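Local coordinates for protein putative aminomethyltransferase (PDB 3TTG) that is a putative aminomethyltransferase that probably binds folate and handles folate-linked one-carbon groups, as its relatives of the glycine cleavage T-protein family do, at residues V26-I31 / V214-S219; K34-F39 / I138-P143; I146-S151 / K202-F207; V171-T176 / V184-D189; Y224-G229 / R312-D317. All coordinates share one frame; numbering follows the deposited sequence.

In the fold
Interactions 1 to 4 lie in the folate-binding domain and share its mixed sheet or the helices on it. Interaction 2 joins strands 37-39 and 135-141 inside the sheet. Interaction 1 continues it to the outermost strand 214-215 and interaction 4 on the other flank, their centres about 9 Å and 10 Å from that of interaction 2. Interaction 3, about 10 Å from interaction 2 between centres, pairs the helices over Phe36, Ile138 and Leu140. Interaction 5 leads from helix 218-227 to the C-terminal barrel; its centre is about 11 Å from that of interaction 1, and Arg30 and Asp317 form a salt bridge between the two. No ligand marks the folate site among these contacts.

Interaction 1 of 5, residues V26-I31 / V214-S219; sequences VSDTRI and VLLDES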
# COMPACT_ATOMS: atom_id res chain seq x y z
N VAL A 26 18.93 -6.23 -6.98
CA VAL A 26 17.62 -6.69 -6.43
C VAL A 26 17.42 -8.18 -6.60
O VAL A 26 16.27 -8.65 -6.48
CB VAL A 26 16.48 -5.91 -7.11
CG1 VAL A 26 16.56 -4.44 -6.71
CG2 VAL A 26 16.51 -6.08 -8.63
N SER A 27 18.51 -8.94 -6.88
CA SER A 27 18.41 -10.39 -7.04
C SER A 27 17.84 -11.10 -5.79
O SER A 27 17.28 -12.18 -5.91
CB SER A 27 19.78 -10.99 -7.38
OG SER A 27 20.61 -10.98 -6.24
N ASP A 28 18.02 -10.52 -4.60
CA ASP A 28 17.54 -11.15 -3.38
C ASP A 28 16.00 -11.02 -3.19
O ASP A 28 15.49 -11.63 -2.25
CB ASP A 28 18.28 -10.65 -2.13
CG ASP A 28 18.20 -9.17 -1.91
OD1 ASP A 28 17.68 -8.46 -2.80
OD2 ASP A 28 18.85 -8.68 -0.96
N THR A 29 15.22 -10.35 -4.10
CA THR A 29 13.75 -10.42 -3.95
C THR A 29 13.31 -11.86 -4.21
O THR A 29 12.32 -12.33 -3.65
CB THR A 29 13.02 -9.45 -4.85
OG1 THR A 29 13.13 -9.87 -6.21
CG2 THR A 29 13.46 -8.00 -4.63
N ARG A 30 14.12 -12.62 -5.00
CA ARG A 30 13.81 -14.03 -5.30
C ARG A 30 13.59 -14.85 -4.03
O ARG A 30 12.65 -15.64 -3.95
CB ARG A 30 14.97 -14.67 -6.10
CG ARG A 30 15.12 -14.09 -7.50
CD ARG A 30 16.39 -14.67 -8.14
NE ARG A 30 16.72 -14.09 -9.45
CZ ARG A 30 16.20 -14.45 -10.63
NH1 ARG A 30 15.22 -15.34 -10.68
NH2 ARG A 30 16.63 -13.91 -11.75
N ILE A 31 14.42 -14.60 -3.00
CA ILE A 31 14.29 -15.30 -1.72
C ILE A 31 13.01 -14.85 -1.03
O ILE A 31 12.31 -15.67 -0.44
CB ILE A 31 15.55 -15.05 -0.84
CG1 ILE A 31 16.83 -15.56 -1.55
CG2 ILE A 31 15.41 -15.69 0.55
CD1 ILE A 31 18.15 -14.94 -0.89
N VAL A 214 15.35 -13.52 3.92
CA VAL A 214 16.32 -12.49 3.57
C VAL A 214 15.99 -11.16 4.22
O VAL A 214 14.84 -10.75 4.29
CB VAL A 214 16.40 -12.36 2.00
CG1 VAL A 214 15.07 -11.97 1.37
CG2 VAL A 214 17.55 -11.44 1.54
N LEU A 215 17.04 -10.46 4.62
CA LEU A 215 16.93 -9.11 5.14
C LEU A 215 16.99 -8.19 3.92
O LEU A 215 18.00 -8.10 3.23
CB LEU A 215 18.04 -8.83 6.14
CG LEU A 215 18.00 -7.48 6.86
CD1 LEU A 215 16.70 -7.26 7.61
CD2 LEU A 215 19.17 -7.36 7.84
N LEU A 216 15.89 -7.54 3.64
CA LEU A 216 15.77 -6.63 2.49
C LEU A 216 16.24 -5.22 2.88
O LEU A 216 15.97 -4.75 3.98
CB LEU A 216 14.32 -6.58 2.03
CG LEU A 216 13.69 -7.89 1.48
CD1 LEU A 216 12.17 -7.74 1.31
CD2 LEU A 216 14.29 -8.29 0.15
N ASP A 217 16.93 -4.56 1.99
CA ASP A 217 17.26 -3.15 2.13
C ASP A 217 16.09 -2.37 1.44
O ASP A 217 15.21 -3.00 0.83
CB ASP A 217 18.69 -2.85 1.55
CG ASP A 217 18.86 -2.91 0.05
OD1 ASP A 217 17.87 -3.24 -0.66
OD2 ASP A 217 20.01 -2.78 -0.41
N GLU A 218 16.09 -1.04 1.52
CA GLU A 218 15.01 -0.22 0.94
C GLU A 218 14.80 -0.49 -0.56
O GLU A 218 13.66 -0.69 -0.96
CB GLU A 218 15.26 1.29 1.21
CG GLU A 218 14.28 2.22 0.52
CD GLU A 218 14.42 3.69 0.90
OE1 GLU A 218 15.49 4.06 1.43
OE2 GLU A 218 13.46 4.46 0.66
N SER A 219 15.88 -0.56 -1.38
CA SER A 219 15.74 -0.79 -2.84
C SER A 219 15.16 -2.18 -3.17
O SER A 219 14.36 -2.31 -4.10
CB SER A 219 17.06 -0.55 -3.59
OG SER A 219 18.01 -1.60 -3.45
O HOH W 1 18.52 -6.59 0.19
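The water oxygen between Leu215 and Asp28 is the polar meeting point of this contact: it accepts the N-H of Asp217, 3.1 Å from Asp217 N, and donates a weak bond to Leu215 O. Asp28 OD2 lies beside it, at a doubtfully short distance. The contact ties the type I beta turn Val26-Thr29, which leads into helix 29-34, to strand 214-215, an outermost strand of the mixed sheet in the folate-binding domain, and to the start of helix 218-227. The torsion of Asp28, CG between its own backbone N and carbonyl carbon (chi1 58°), brings OD2 to the water near Leu215 O and OD1 to Ser220 OG, its hydrogen-bond partner in the first turn of the helix. Asp217 is the N-cap of that helix and accepts Ser220 N. The two carboxylates keep Asp28 OD2 and Asp217 OD1 5.5 Å apart, and the nearby helix start probably eases their like charges. Val214, beta-branched as suits a strand, splits its methyls: its side chain crosses that of Asp28 at about a right angle, with Val214 CG2 3.8 Å from Asp28 CB, while CG1 touches Asp28 O at 3.7 Å and leans on Ile31. Ile31, on the first helical turn, offers its short branch, CG2 lying 3.8 Å from Val214 CB. At the far end, Val26 CG1 comes within 4.0 Å of Ser219 O.

Interaction 2 of 5, residues K34-F39 / I138-P143; sequences KKFGLF and IRLVGP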
# COMPACT_ATOMS: atom_id res chain seq x y z
N LYS A 34 10.01 -16.66 -2.57
CA LYS A 34 9.97 -18.10 -2.31
C LYS A 34 9.84 -18.42 -0.81
O LYS A 34 9.22 -19.42 -0.47
CB LYS A 34 11.26 -18.74 -2.87
CG LYS A 34 11.17 -20.24 -3.12
CD LYS A 34 12.55 -20.93 -3.18
CE LYS A 34 12.89 -21.75 -1.95
NZ LYS A 34 14.30 -22.24 -1.97
N LYS A 35 10.49 -17.65 0.06
CA LYS A 35 10.45 -17.88 1.52
C LYS A 35 9.83 -16.66 2.21
O LYS A 35 8.61 -16.60 2.42
CB LYS A 35 11.86 -18.21 2.03
CG LYS A 35 12.41 -19.51 1.39
CD LYS A 35 13.42 -20.25 2.23
CE LYS A 35 14.35 -21.09 1.40
NZ LYS A 35 15.40 -21.76 2.22
N PHE A 36 10.64 -15.72 2.61
CA PHE A 36 10.15 -14.50 3.23
C PHE A 36 11.24 -13.47 3.24
O PHE A 36 12.43 -13.81 3.16
CB PHE A 36 9.56 -14.71 4.66
CG PHE A 36 10.60 -15.01 5.72
CD1 PHE A 36 11.20 -13.99 6.45
CD2 PHE A 36 11.01 -16.31 5.96
CE1 PHE A 36 12.18 -14.27 7.39
CE2 PHE A 36 12.00 -16.58 6.90
CZ PHE A 36 12.55 -15.57 7.62
N GLY A 37 10.80 -12.23 3.32
CA GLY A 37 11.67 -11.07 3.38
C GLY A 37 11.32 -10.30 4.61
O GLY A 37 10.15 -10.20 4.99
N LEU A 38 12.33 -9.71 5.20
CA LEU A 38 12.25 -8.87 6.41
C LEU A 38 12.75 -7.48 6.06
O LEU A 38 13.79 -7.35 5.39
CB LEU A 38 13.13 -9.57 7.45
CG LEU A 38 13.38 -8.91 8.76
CD1 LEU A 38 12.10 -8.66 9.49
CD2 LEU A 38 14.27 -9.76 9.58
N PHE A 39 12.00 -6.43 6.48
CA PHE A 39 12.34 -5.05 6.20
C PHE A 39 12.12 -4.16 7.40
O PHE A 39 11.03 -4.19 7.99
CB PHE A 39 11.51 -4.53 5.00
CG PHE A 39 11.77 -3.09 4.65
CD1 PHE A 39 13.03 -2.68 4.21
CD2 PHE A 39 10.76 -2.14 4.75
CE1 PHE A 39 13.26 -1.35 3.88
CE2 PHE A 39 11.00 -0.81 4.41
CZ PHE A 39 12.25 -0.41 4.00
N ILE A 138 8.38 -3.29 11.94
CA ILE A 138 9.17 -4.33 11.26
C ILE A 138 8.22 -4.91 10.28
O ILE A 138 7.11 -5.27 10.68
CB ILE A 138 9.74 -5.44 12.18
CG1 ILE A 138 10.48 -4.88 13.39
CG2 ILE A 138 10.59 -6.43 11.37
CD1 ILE A 138 10.97 -5.95 14.43
N ARG A 139 8.63 -5.07 9.02
CA ARG A 139 7.74 -5.66 8.02
C ARG A 139 8.21 -7.00 7.55
O ARG A 139 9.42 -7.23 7.32
CB ARG A 139 7.60 -4.75 6.83
CG ARG A 139 6.96 -3.47 7.22
CD ARG A 139 6.63 -2.62 6.06
NE ARG A 139 6.23 -1.28 6.53
CZ ARG A 139 6.37 -0.14 5.85
NH1 ARG A 139 6.80 -0.16 4.60
NH2 ARG A 139 6.06 1.02 6.41
N LEU A 140 7.21 -7.89 7.30
CA LEU A 140 7.44 -9.22 6.78
C LEU A 140 6.71 -9.36 5.46
O LEU A 140 5.57 -8.89 5.38
CB LEU A 140 6.94 -10.29 7.76
CG LEU A 140 7.74 -10.52 9.04
CD1 LEU A 140 6.93 -11.45 9.98
CD2 LEU A 140 9.09 -11.10 8.74
N VAL A 141 7.33 -9.99 4.44
CA VAL A 141 6.65 -10.27 3.18
C VAL A 141 6.94 -11.70 2.74
O VAL A 141 8.00 -12.22 3.04
CB VAL A 141 7.02 -9.28 2.04
CG1 VAL A 141 6.65 -7.84 2.38
CG2 VAL A 141 8.50 -9.36 1.67
N GLY A 142 6.02 -12.31 1.98
CA GLY A 142 6.26 -13.61 1.39
C GLY A 142 5.53 -14.78 2.00
O GLY A 142 4.90 -14.65 3.06
N PRO A 143 5.62 -15.93 1.30
CA PRO A 143 4.79 -17.09 1.65
C PRO A 143 4.96 -17.68 3.05
O PRO A 143 4.01 -18.30 3.54
CB PRO A 143 5.16 -18.15 0.58
CG PRO A 143 6.34 -17.65 -0.10
CD PRO A 143 6.35 -16.17 0.03
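Gly37 and Val141 form one antiparallel hydrogen-bonded pair, with Gly37 N 2.8 Å from Val141 O and Val141 N 2.9 Å from Gly37 O; Phe39 and Arg139 form the next, again bonded both ways. Between them Leu38 and Leu140 make a non-hydrogen-bonded pair, where Leu38 CA meets Arg139 O and Leu140 CA meets Gly37 O in CA-H...O contacts, both 3.4 Å. Phe36 CA makes another to Val141 O at the end of the pairing.

Apolar contacts gather on the face of Leu38 and Leu140. Leu38 CG is anti to the backbone N (chi1 174°), and its CD1 turns toward the partner strand, pressing on Ile138 CG2 at a tight 3.3 Å and on Leu140 CD2 at 3.9 Å. The opposite face holds Phe39 and Arg139: Arg139 NH1 lies at the edge of the Phe39 ring, 4.3 Å from Phe39 CE2, and bonds Tyr221 OH, while Arg139 NE forms a salt bridge with Glu137; the Phe39 ring stacks on Tyr221.

Steric demands explain the small residues. A CB on Gly37 would crowd Val141 CG2, and Gly142, at phi 106°, would push one into Lys35 O. Pro143, beyond the strand, sets its CD 3.3 Å from Lys35 O.

With helices 145-152 and 197-211 on the leucine face and helix 218-227 on the other, this is an antiparallel pair of neighbouring inner strands in the folate-binding domain's mixed sheet.

Interaction 3 of 5, residues I146-S151 / K202-F207; sequences ISVLLS and KSLEDF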
# COMPACT_ATOMS: atom_id res chain seq x y z
N ILE A 146 3.50 -16.09 7.86
CA ILE A 146 2.75 -16.56 9.03
C ILE A 146 3.65 -17.44 9.93
O ILE A 146 3.57 -17.34 11.14
CB ILE A 146 1.44 -17.31 8.68
CG1 ILE A 146 0.51 -16.50 7.77
CG2 ILE A 146 0.71 -17.77 9.97
CD1 ILE A 146 0.13 -15.19 8.27
N SER A 147 4.49 -18.31 9.33
CA SER A 147 5.39 -19.20 10.10
C SER A 147 6.36 -18.38 10.95
O SER A 147 6.67 -18.78 12.07
CB SER A 147 6.16 -20.17 9.19
OG SER A 147 7.36 -19.61 8.66
N VAL A 148 6.81 -17.23 10.44
CA VAL A 148 7.73 -16.36 11.19
C VAL A 148 6.96 -15.77 12.37
O VAL A 148 7.49 -15.73 13.47
CB VAL A 148 8.34 -15.24 10.31
CG1 VAL A 148 9.20 -14.30 11.14
CG2 VAL A 148 9.13 -15.81 9.13
N LEU A 149 5.69 -15.34 12.15
CA LEU A 149 4.89 -14.77 13.26
C LEU A 149 4.62 -15.84 14.34
O LEU A 149 4.80 -15.58 15.53
CB LEU A 149 3.56 -14.21 12.73
CG LEU A 149 3.72 -13.02 11.81
CD1 LEU A 149 2.43 -12.71 11.16
CD2 LEU A 149 4.32 -11.85 12.53
N LEU A 150 4.22 -17.04 13.90
CA LEU A 150 3.96 -18.18 14.80
C LEU A 150 5.17 -18.55 15.62
O LEU A 150 5.00 -19.11 16.69
CB LEU A 150 3.49 -19.41 14.03
CG LEU A 150 2.11 -19.32 13.44
CD1 LEU A 150 1.91 -20.38 12.42
CD2 LEU A 150 1.03 -19.41 14.52
N SER A 151 6.38 -18.29 15.13
CA SER A 151 7.60 -18.55 15.87
C SER A 151 7.81 -17.50 16.94
O SER A 151 8.09 -17.86 18.08
CB SER A 151 8.80 -18.59 14.93
OG SER A 151 9.96 -19.02 15.62
N LYS A 202 16.80 -9.23 17.20
CA LYS A 202 17.75 -10.35 17.46
C LYS A 202 17.04 -11.69 17.18
O LYS A 202 17.57 -12.53 16.42
CB LYS A 202 18.27 -10.28 18.91
CG LYS A 202 19.23 -11.41 19.32
CD LYS A 202 20.61 -11.25 18.70
CE LYS A 202 21.60 -12.27 19.24
NZ LYS A 202 21.29 -13.66 18.79
N SER A 203 15.81 -11.85 17.69
CA SER A 203 15.00 -13.03 17.40
C SER A 203 14.78 -13.19 15.90
O SER A 203 15.03 -14.27 15.37
CB SER A 203 13.66 -12.99 18.11
OG SER A 203 13.87 -13.25 19.50
N LEU A 204 14.38 -12.12 15.19
CA LEU A 204 14.19 -12.21 13.74
C LEU A 204 15.47 -12.49 12.97
O LEU A 204 15.38 -13.22 11.99
CB LEU A 204 13.53 -10.94 13.22
CG LEU A 204 12.06 -10.85 13.60
CD1 LEU A 204 11.53 -9.49 13.40
CD2 LEU A 204 11.22 -11.88 12.81
N GLU A 205 16.64 -11.97 13.39
CA GLU A 205 17.92 -12.23 12.70
C GLU A 205 18.27 -13.72 12.78
O GLU A 205 18.72 -14.30 11.79
CB GLU A 205 19.07 -11.40 13.32
CG GLU A 205 19.06 -9.92 12.94
CD GLU A 205 19.89 -9.00 13.82
OE1 GLU A 205 20.66 -9.50 14.67
OE2 GLU A 205 19.76 -7.76 13.65
N ASP A 206 18.02 -14.35 13.95
CA ASP A 206 18.23 -15.79 14.15
C ASP A 206 17.30 -16.58 13.24
O ASP A 206 17.75 -17.46 12.51
CB ASP A 206 17.98 -16.20 15.62
CG ASP A 206 18.90 -15.58 16.67
OD1 ASP A 206 19.99 -15.08 16.29
OD2 ASP A 206 18.54 -15.61 17.88
N PHE A 207 16.01 -16.24 13.24
CA PHE A 207 15.02 -16.92 12.42
C PHE A 207 15.35 -16.80 10.95
O PHE A 207 15.25 -17.79 10.23
CB PHE A 207 13.60 -16.38 12.68
CG PHE A 207 12.55 -17.33 12.19
CD1 PHE A 207 12.09 -18.36 13.00
CD2 PHE A 207 12.06 -17.25 10.90
CE1 PHE A 207 11.13 -19.26 12.54
CE2 PHE A 207 11.09 -18.14 10.45
CZ PHE A 207 10.62 -19.13 11.28
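Phe207 and Val148 make the main apolar contact between these two helices. Val148 CG2 touches Phe207 CE2 at 3.3 Å, while the other branch, CG1, meets Leu204 CD2 at 3.6 Å, the two side chains crossing at about a right angle. Valine thus serves two partners one helical turn apart. The torsion of Phe207, CG anti to its own N (chi1 -162°), sends the ring across the gap between helix axes whose closest approach, for these short segments, is 11.1 Å and which run at 130° to each other.

Polar groups meet the ring by packing alone. Ser151 OG lies 3.3 Å from Phe207 CE1, and Ser147 O approaches CZ at 4.0 Å; the hydroxyl of Ser147 turns back to Glu144 O. Small serines allow the large ring in close to the helix. With an alanine here instead of Phe207, a gap is likely to open beside Val148 and Ser151, which would lose the ring's packing.

Both helices rest on the same face of the mixed sheet: Val148 packs on Phe36, just before strand 37-39, and on Leu140 of strand 135-141, and Leu204 on Ile138 of the latter strand.

Interaction 4 of 5, residues V171-T176 / V184-D189; sequences VLIHPT and VGLQAD
A pair of consecutive antiparallel strands, 170-173 and 187-193, brings His174 and Asp189 together. His174 NE2 donates to Asp189 OD2 at 2.7 Å; the oxygen lies in the ring plane, whereas the ring is turned 77° from the carboxylate and comes from its syn side, 33° out of the carboxylate plane. Histidine suits the place because both edge nitrogens find partners: ND1 is 2.8 Å from a water that in turn donates to Gln187 OE1. The ring is held from above as well, Gln187 CB sitting 3.9 Å from the ring centroid in a CH-pi contact. Its CG anti to the carbonyl carbon (chi1 -66°), His174 swings the imidazole over the neighbouring strand. In the mixed sheet of the folate-binding domain these two strands lie between 161-164 and 135-141, and Trp92 of another sheet meets the imidazole too. Asp189 OD1 has a long, weak ion pair with Arg139. Backbone bonds fix the register: Asp189 N to Leu172 O at 2.8 Å, returned by Leu172 N to Asp189 O, then His174 N to Gln187 O at 3.0 Å. On the loop side of the strand pair, Val184 N donates to Thr176 O at 2.8 Å and Gly185 takes a positive phi. On the opposite face of the sheet from Asp189, small Ala188 receives Ile173, with Ile173 CD1 tight against Ala188 CB at 3.3 Å.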
# COMPACT_ATOMS: atom_id res chain seq x y z
N VAL A 171 -0.06 -6.38 15.44
CA VAL A 171 0.29 -6.98 14.16
C VAL A 171 -0.84 -6.73 13.20
O VAL A 171 -1.99 -7.03 13.50
CB VAL A 171 0.63 -8.49 14.21
CG1 VAL A 171 1.13 -8.98 12.85
CG2 VAL A 171 1.68 -8.76 15.26
N LEU A 172 -0.50 -6.22 12.03
CA LEU A 172 -1.39 -6.02 10.91
C LEU A 172 -1.05 -7.08 9.86
O LEU A 172 0.09 -7.05 9.34
CB LEU A 172 -1.22 -4.64 10.26
CG LEU A 172 -1.68 -3.36 11.01
CD1 LEU A 172 -1.02 -3.24 12.37
CD2 LEU A 172 -1.32 -2.12 10.20
N ILE A 173 -2.01 -7.92 9.48
CA ILE A 173 -1.80 -8.83 8.36
C ILE A 173 -2.69 -8.30 7.28
O ILE A 173 -3.91 -8.28 7.45
CB ILE A 173 -2.04 -10.31 8.61
CG1 ILE A 173 -1.38 -10.84 9.88
CG2 ILE A 173 -1.62 -11.12 7.39
CD1 ILE A 173 -0.00 -10.71 9.96
N HIS A 174 -2.11 -7.85 6.20
CA HIS A 174 -2.89 -7.26 5.12
C HIS A 174 -3.82 -8.28 4.48
O HIS A 174 -3.52 -9.49 4.43
CB HIS A 174 -1.96 -6.72 4.00
CG HIS A 174 -1.07 -5.56 4.33
ND1 HIS A 174 -0.56 -4.75 3.34
CD2 HIS A 174 -0.54 -5.18 5.51
CE1 HIS A 174 0.26 -3.91 3.94
NE2 HIS A 174 0.29 -4.12 5.25
N PRO A 175 -4.87 -7.82 3.80
CA PRO A 175 -5.60 -8.74 2.90
C PRO A 175 -4.66 -9.23 1.82
O PRO A 175 -3.75 -8.50 1.40
CB PRO A 175 -6.72 -7.87 2.31
CG PRO A 175 -6.42 -6.52 2.66
CD PRO A 175 -5.39 -6.45 3.72
N THR A 176 -4.83 -10.48 1.37
CA THR A 176 -3.94 -11.02 0.33
C THR A 176 -4.29 -10.41 -1.05
O THR A 176 -3.40 -10.31 -1.86
CB THR A 176 -3.96 -12.52 0.34
OG1 THR A 176 -5.33 -12.92 0.19
CG2 THR A 176 -3.37 -13.08 1.65
N VAL A 184 -1.54 -10.46 -4.01
CA VAL A 184 -0.19 -9.93 -3.92
C VAL A 184 0.63 -10.64 -2.80
O VAL A 184 1.67 -10.15 -2.37
CB VAL A 184 -0.20 -8.41 -3.73
CG1 VAL A 184 -0.91 -7.71 -4.91
CG2 VAL A 184 -0.79 -7.98 -2.39
N GLY A 185 0.13 -11.76 -2.33
CA GLY A 185 0.85 -12.53 -1.33
C GLY A 185 0.75 -11.95 0.07
O GLY A 185 0.10 -10.92 0.29
N LEU A 186 1.41 -12.62 1.03
CA LEU A 186 1.34 -12.20 2.41
C LEU A 186 2.22 -10.97 2.72
O LEU A 186 3.37 -10.86 2.28
CB LEU A 186 1.75 -13.34 3.35
CG LEU A 186 0.72 -14.45 3.43
CD1 LEU A 186 1.38 -15.76 3.86
CD2 LEU A 186 -0.43 -14.06 4.37
N GLN A 187 1.66 -10.10 3.55
CA GLN A 187 2.36 -8.89 4.10
C GLN A 187 1.94 -8.67 5.52
O GLN A 187 0.75 -8.62 5.79
CB GLN A 187 2.06 -7.63 3.33
CG GLN A 187 2.44 -7.63 1.89
CD GLN A 187 1.99 -6.37 1.23
OE1 GLN A 187 0.86 -6.28 0.69
NE2 GLN A 187 2.84 -5.37 1.22
N ALA A 188 2.89 -8.64 6.45
CA ALA A 188 2.58 -8.36 7.82
C ALA A 188 3.43 -7.21 8.33
O ALA A 188 4.62 -7.11 8.02
CB ALA A 188 2.82 -9.58 8.68
N ASP A 189 2.79 -6.30 9.09
CA ASP A 189 3.46 -5.17 9.72
C ASP A 189 3.38 -5.31 11.21
O ASP A 189 2.30 -5.32 11.80
CB ASP A 189 2.84 -3.86 9.32
CG ASP A 189 2.70 -3.69 7.81
OD1 ASP A 189 3.61 -4.15 7.05
OD2 ASP A 189 1.67 -3.17 7.39
O HOH W 2 -1.18 -10.45 3.56
O HOH W 3 -1.15 -4.28 0.60
O HOH W 4 -0.92 -8.69 1.28

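Interaction 5 of 5, residues Y224-G229 / R312-D317; sequences YLTEKG and RTSSSD
The C-terminal end of helix 218-227, finished by a Schellman motif at Gly229, meets strand 306-316 of the C-terminal barrel domain, with Thr226 facing Arg312 and Glu227 facing Ser316. Gly229, at positive phi, sends its N back to Thr226 O at 2.9 Å. Arg312 grips Thr226 OG1 side-on with two nitrogens: NE and NH2 each lie 3.1 Å from it, and the oxygen is nearly in the guanidinium plane. A threonine hydroxyl suits this, since it can accept both N-H groups while its own proton goes to Leu222 O inside the helix. Ser314 OG stands 3.3 Å from Thr226 OG1. Arg312 CG sits between its backbone N and carbonyl carbon (chi1 81°), and the chain then runs extended to NE, carrying the guanidinium to the helix end, where NH1 pairs with Glu236 and NH2 also reaches Ile230 O. A leucine in place of Arg312 would probably leave Glu236 without its charge partner and strip Thr226 OG1 of two donors. Further along, Ser316 OG donates to the anti lone pair of Glu227 OE2 at 2.7 Å, and a water 2.7 Å from Glu227 OE2 relays it to Asp317 N. Thr226, Glu227 and Ser316 pack on Ile323 of the adjoining strand 321-329, while Glu227 OE1 bonds Thr29 and His33 of helix 29-34, so this helix end of the folate-binding domain lies between that helix and the barrel strands.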
# COMPACT_ATOMS: atom_id res chain seq x y z
N TYR A 224 10.52 -5.61 -4.58
CA TYR A 224 9.58 -6.66 -4.24
C TYR A 224 8.13 -6.14 -4.38
O TYR A 224 7.29 -6.78 -5.04
CB TYR A 224 9.85 -7.19 -2.79
CG TYR A 224 8.82 -8.21 -2.38
CD1 TYR A 224 9.08 -9.57 -2.49
CD2 TYR A 224 7.60 -7.82 -1.86
CE1 TYR A 224 8.11 -10.52 -2.15
CE2 TYR A 224 6.62 -8.76 -1.52
CZ TYR A 224 6.87 -10.11 -1.68
OH TYR A 224 5.93 -11.04 -1.30
N LEU A 225 7.83 -4.98 -3.78
CA LEU A 225 6.47 -4.41 -3.88
C LEU A 225 6.10 -4.09 -5.33
O LEU A 225 4.94 -4.30 -5.76
CB LEU A 225 6.29 -3.14 -3.03
CG LEU A 225 6.43 -3.29 -1.52
CD1 LEU A 225 6.28 -1.94 -0.87
CD2 LEU A 225 5.49 -4.33 -0.95
N THR A 226 7.07 -3.59 -6.10
CA THR A 226 6.77 -3.27 -7.54
C THR A 226 6.54 -4.56 -8.33
O THR A 226 5.63 -4.60 -9.18
CB THR A 226 7.88 -2.41 -8.16
OG1 THR A 226 8.11 -1.34 -7.22
CG2 THR A 226 7.47 -1.83 -9.55
N GLU A 227 7.32 -5.62 -8.04
CA GLU A 227 7.12 -6.96 -8.67
C GLU A 227 5.71 -7.52 -8.37
O GLU A 227 5.12 -8.19 -9.22
CB GLU A 227 8.22 -7.96 -8.21
CG GLU A 227 9.55 -7.75 -8.92
CD GLU A 227 10.76 -8.49 -8.36
OE1 GLU A 227 10.71 -8.95 -7.21
OE2 GLU A 227 11.76 -8.64 -9.10
N LYS A 228 5.13 -7.19 -7.22
CA LYS A 228 3.74 -7.57 -6.86
C LYS A 228 2.68 -6.58 -7.41
O LYS A 228 1.48 -6.87 -7.30
CB LYS A 228 3.57 -7.70 -5.34
CG LYS A 228 4.53 -8.72 -4.72
CD LYS A 228 4.51 -10.12 -5.32
CE LYS A 228 3.19 -10.82 -5.25
NZ LYS A 228 3.27 -12.16 -5.90
N GLY A 229 3.10 -5.51 -8.06
CA GLY A 229 2.22 -4.50 -8.67
C GLY A 229 1.54 -3.56 -7.71
O GLY A 229 0.56 -2.89 -8.07
N ARG A 312 6.49 5.40 -10.90
CA ARG A 312 7.66 4.88 -10.22
C ARG A 312 8.23 3.74 -10.99
O ARG A 312 7.51 3.05 -11.78
CB ARG A 312 7.42 4.46 -8.73
CG ARG A 312 6.80 3.08 -8.48
CD ARG A 312 6.78 2.77 -7.00
NE ARG A 312 6.56 1.34 -6.72
CZ ARG A 312 5.45 0.78 -6.25
NH1 ARG A 312 4.39 1.51 -5.97
NH2 ARG A 312 5.43 -0.50 -5.97
N THR A 313 9.52 3.51 -10.76
CA THR A 313 10.19 2.36 -11.37
C THR A 313 11.09 1.68 -10.36
O THR A 313 11.55 2.29 -9.39
CB THR A 313 11.03 2.74 -12.65
OG1 THR A 313 12.06 3.66 -12.31
CG2 THR A 313 10.22 3.34 -13.77
N SER A 314 11.37 0.41 -10.62
CA SER A 314 12.37 -0.38 -9.90
C SER A 314 13.10 -1.26 -10.91
O SER A 314 12.54 -1.63 -11.93
CB SER A 314 11.77 -1.31 -8.82
OG SER A 314 11.32 -0.68 -7.62
N SER A 315 14.25 -1.73 -10.55
CA SER A 315 14.87 -2.87 -11.23
C SER A 315 14.16 -4.16 -10.82
O SER A 315 13.70 -4.27 -9.68
CB SER A 315 16.33 -3.01 -10.84
OG SER A 315 17.08 -1.91 -11.31
N SER A 316 14.09 -5.13 -11.73
CA SER A 316 13.64 -6.50 -11.45
C SER A 316 14.65 -7.48 -12.04
O SER A 316 14.74 -7.56 -13.27
CB SER A 316 12.26 -6.78 -12.01
OG SER A 316 11.89 -8.14 -11.80
N ASP A 317 15.38 -8.23 -11.19
CA ASP A 317 16.28 -9.27 -11.65
C ASP A 317 15.46 -10.44 -12.20
O ASP A 317 15.84 -11.03 -13.21
CB ASP A 317 17.19 -9.77 -10.54
CG ASP A 317 18.23 -10.76 -11.05
OD1 ASP A 317 18.82 -10.51 -12.08
OD2 ASP A 317 18.38 -11.82 -10.43
O HOH W 5 14.37 -9.09 -8.61